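Local coordinates for protein saframycin Mx1 synthetase B (Legionella pneumophila subsp. pneumophila, PDB 3LNV) that belongs to the fatty acid AMP ligases of the ANL superfamily, built from an AMP-binding domain and a smaller C-terminal domain, at residues Leu71-Leu76 and Leu120-His125. Sequence-based numbering, arbitrary orientation.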
ATOM      1  N   LEU A  71      12.781   1.627  10.996  1.00 19.63           N
ATOM      2  CA  LEU A  71      13.143   1.801   9.586  1.00 22.10           C
ATOM      3  C   LEU A  71      12.831   0.506   8.830  1.00 22.63           C
ATOM      4  O   LEU A  71      13.635  -0.438   8.838  1.00 22.81           O
ATOM      5  CB  LEU A  71      14.630   2.134   9.456  1.00 24.08           C
ATOM      6  CG  LEU A  71      15.039   3.577   9.689  1.00 24.75           C
ATOM      7  CD1 LEU A  71      16.286   3.850   8.906  1.00 26.92           C
ATOM      8  CD2 LEU A  71      13.937   4.510   9.242  1.00 28.25           C
ATOM      9  N   PHE A  72      11.667   0.445   8.176  1.00 22.65           N
ATOM     10  CA  PHE A  72      11.147  -0.855   7.732  1.00 23.60           C
ATOM     11  C   PHE A  72      11.771  -1.424   6.450  1.00 24.50           C
ATOM     12  O   PHE A  72      11.098  -1.550   5.415  1.00 26.46           O
ATOM     13  CB  PHE A  72       9.608  -0.851   7.634  1.00 23.54           C
ATOM     14  CG  PHE A  72       8.966  -2.101   8.176  1.00 23.86           C
ATOM     15  CD1 PHE A  72       9.103  -3.309   7.513  1.00 19.87           C
ATOM     16  CD2 PHE A  72       8.255  -2.077   9.361  1.00 22.55           C
ATOM     17  CE1 PHE A  72       8.522  -4.436   7.984  1.00 20.74           C
ATOM     18  CE2 PHE A  72       7.671  -3.235   9.859  1.00 23.26           C
ATOM     19  CZ  PHE A  72       7.804  -4.416   9.167  1.00 22.75           C
ATOM     20  N   ALA A  73      13.052  -1.781   6.530  1.00 25.50           N
ATOM     21  CA  ALA A  73      13.688  -2.602   5.498  1.00 25.10           C
ATOM     22  C   ALA A  73      12.911  -3.916   5.381  1.00 21.85           C
ATOM     23  O   ALA A  73      12.729  -4.602   6.379  1.00 23.02           O
ATOM     24  CB  ALA A  73      15.125  -2.882   5.876  1.00 28.83           C
ATOM     25  N   PRO A  74      12.436  -4.266   4.167  1.00 22.20           N
ATOM     26  CA  PRO A  74      11.625  -5.492   4.086  1.00 20.42           C
ATOM     27  C   PRO A  74      12.425  -6.709   4.497  1.00 20.07           C
ATOM     28  O   PRO A  74      13.560  -6.894   4.073  1.00 20.60           O
ATOM     29  CB  PRO A  74      11.233  -5.568   2.600  1.00 20.68           C
ATOM     30  CG  PRO A  74      11.298  -4.138   2.125  1.00 19.16           C
ATOM     31  CD  PRO A  74      12.470  -3.536   2.885  1.00 18.66           C
ATOM     32  N   GLY A  75      11.844  -7.532   5.353  1.00 20.07           N
ATOM     33  CA  GLY A  75      12.540  -8.714   5.816  1.00 19.90           C
ATOM     34  C   GLY A  75      11.970  -9.208   7.123  1.00 18.53           C
ATOM     35  O   GLY A  75      11.051  -8.619   7.665  1.00 16.14           O
ATOM     36  N   LEU A  76      12.519 -10.309   7.622  1.00 16.96           N
ATOM     37  CA  LEU A  76      12.061 -10.890   8.863  1.00 17.68           C
ATOM     38  C   LEU A  76      12.463 -10.061  10.084  1.00 18.41           C
ATOM     39  O   LEU A  76      11.720 -10.000  11.064  1.00 18.59           O
ATOM     40  CB  LEU A  76      12.581 -12.323   8.991  1.00 19.89           C
ATOM     41  CG  LEU A  76      12.215 -13.283   7.853  1.00 20.57           C
ATOM     42  CD1 LEU A  76      12.861 -14.644   8.089  1.00 26.02           C
ATOM     43  CD2 LEU A  76      10.697 -13.386   7.702  1.00 16.07           C
ATOM     44  N   LEU A 120      14.649   1.616  15.759  1.00 19.71           N
ATOM     45  CA  LEU A 120      15.296   0.331  15.454  1.00 20.32           C
ATOM     46  C   LEU A 120      15.551   0.216  13.969  1.00 21.67           C
ATOM     47  O   LEU A 120      14.714   0.623  13.171  1.00 21.10           O
ATOM     48  CB  LEU A 120      14.419  -0.838  15.896  1.00 19.23           C
ATOM     49  CG  LEU A 120      14.379  -1.220  17.364  1.00 21.79           C
ATOM     50  CD1 LEU A 120      14.217   0.007  18.169  1.00 23.90           C
ATOM     51  CD2 LEU A 120      13.196  -2.173  17.621  1.00 18.99           C
HETATM   52  N   MSE A 121      16.677  -0.389  13.595  1.00 20.64           N
HETATM   53  CA  MSE A 121      17.019  -0.547  12.178  1.00 23.73           C
HETATM   54  C   MSE A 121      18.109  -1.613  11.982  1.00 26.52           C
HETATM   55  O   MSE A 121      18.783  -1.979  12.938  1.00 25.47           O
HETATM   56  CB  MSE A 121      17.510   0.796  11.601  1.00 25.91           C
HETATM   57  CG  MSE A 121      18.817   1.294  12.212  1.00 27.59           C
HETATM   58 SE   MSE A 121      19.426   3.061  11.517  1.00 40.93          SE
HETATM   59  CE  MSE A 121      18.011   4.235  12.238  1.00 27.74           C
ATOM     60  N   ILE A 122      18.285  -2.112  10.754  1.00 26.71           N
ATOM     61  CA  ILE A 122      19.314  -3.146  10.523  1.00 30.14           C
ATOM     62  C   ILE A 122      20.712  -2.535  10.482  1.00 32.32           C
ATOM     63  O   ILE A 122      20.870  -1.351  10.173  1.00 34.36           O
ATOM     64  CB  ILE A 122      19.107  -3.924   9.219  1.00 29.75           C
ATOM     65  CG1 ILE A 122      19.250  -2.973   8.016  1.00 29.62           C
ATOM     66  CG2 ILE A 122      17.767  -4.661   9.238  1.00 30.17           C
ATOM     67  CD1 ILE A 122      19.241  -3.659   6.656  1.00 35.73           C
ATOM     68  N   ALA A 123      21.719  -3.352  10.776  1.00 33.28           N
ATOM     69  CA  ALA A 123      23.102  -2.891  10.880  1.00 33.56           C
ATOM     70  C   ALA A 123      23.517  -2.085   9.653  1.00 36.44           C
ATOM     71  O   ALA A 123      24.186  -1.057   9.766  1.00 39.13           O
ATOM     72  CB  ALA A 123      24.039  -4.076  11.082  1.00 35.13           C
ATOM     73  N   ASP A 124      23.097  -2.550   8.481  1.00 35.35           N
ATOM     74  CA  ASP A 124      23.415  -1.880   7.222  1.00 37.57           C
ATOM     75  C   ASP A 124      22.870  -0.465   7.167  1.00 38.77           C
ATOM     76  O   ASP A 124      23.378   0.373   6.423  1.00 38.93           O
ATOM     77  CB  ASP A 124      22.853  -2.672   6.041  1.00 39.91           C
ATOM     78  CG  ASP A 124      23.721  -3.862   5.663  1.00 43.32           C
ATOM     79  OD1 ASP A 124      24.791  -4.073   6.294  1.00 38.71           O
ATOM     80  OD2 ASP A 124      23.316  -4.589   4.730  1.00 47.97           O
ATOM     81  N   HIS A 125      21.821  -0.199   7.940  1.00 36.60           N
ATOM     82  CA  HIS A 125      21.223   1.133   7.943  1.00 34.59           C
ATOM     83  C   HIS A 125      21.826   2.073   8.983  1.00 35.40           C
ATOM     84  O   HIS A 125      21.835   3.292   8.806  1.00 35.07           O
ATOM     85  CB  HIS A 125      19.703   1.046   8.055  1.00 29.97           C
ATOM     86  CG  HIS A 125      19.046   0.678   6.764  1.00 31.02           C
ATOM     87  ND1 HIS A 125      17.728   0.294   6.674  1.00 32.09           N
ATOM     88  CD2 HIS A 125      19.540   0.625   5.504  1.00 33.41           C
ATOM     89  CE1 HIS A 125      17.432   0.032   5.414  1.00 31.92           C
ATOM     90  NE2 HIS A 125      18.514   0.224   4.682  1.00 32.27           N
TER
HETATM   91  O   HOH W   1      16.641  -0.890   8.868  1.00 26.73           O
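Leu71 N donates to Leu120 O at 3.1 Å, with an N-H...O angle of 161° and the nitrogen almost on the line of the carbonyl bond (176°). Leu120 is also bonded through its backbone to Leu69, so pairing between parallel strands 67-71 and 118-121 runs to the end of the first strand. Beyond this point a water replaces direct pairing: it donates to Leu71 O at 3.0 Å, accepts from Ile122 N at 2.8 Å and hydrogen-bonds His125 ND1 at 2.7 Å. The apolar part starts with Leu71 and Met121 (selenomethionine), whose side chains run alongside one another in the same direction. A bend at chi3 (67°) curls the Met121 chain, and its CE lies 3.8 Å from Leu71 CD1. Farther along, Ala73 CB approaches His125 CE1 obliquely at 3.7 Å, while Ile122 CG1 covers one face of that imidazole near its rim. Phe72 centres an inverse gamma turn, closed by Ala73 N to Leu71 O at 2.7 Å, and Ile122 occupies the N-cap position of helix 123-129. Neighbouring parallel strands whose C-terminal ends pass into loop and helix, with a water bridging them there, are characteristic of an alpha/beta sheet, in this case within the AMP-binding region.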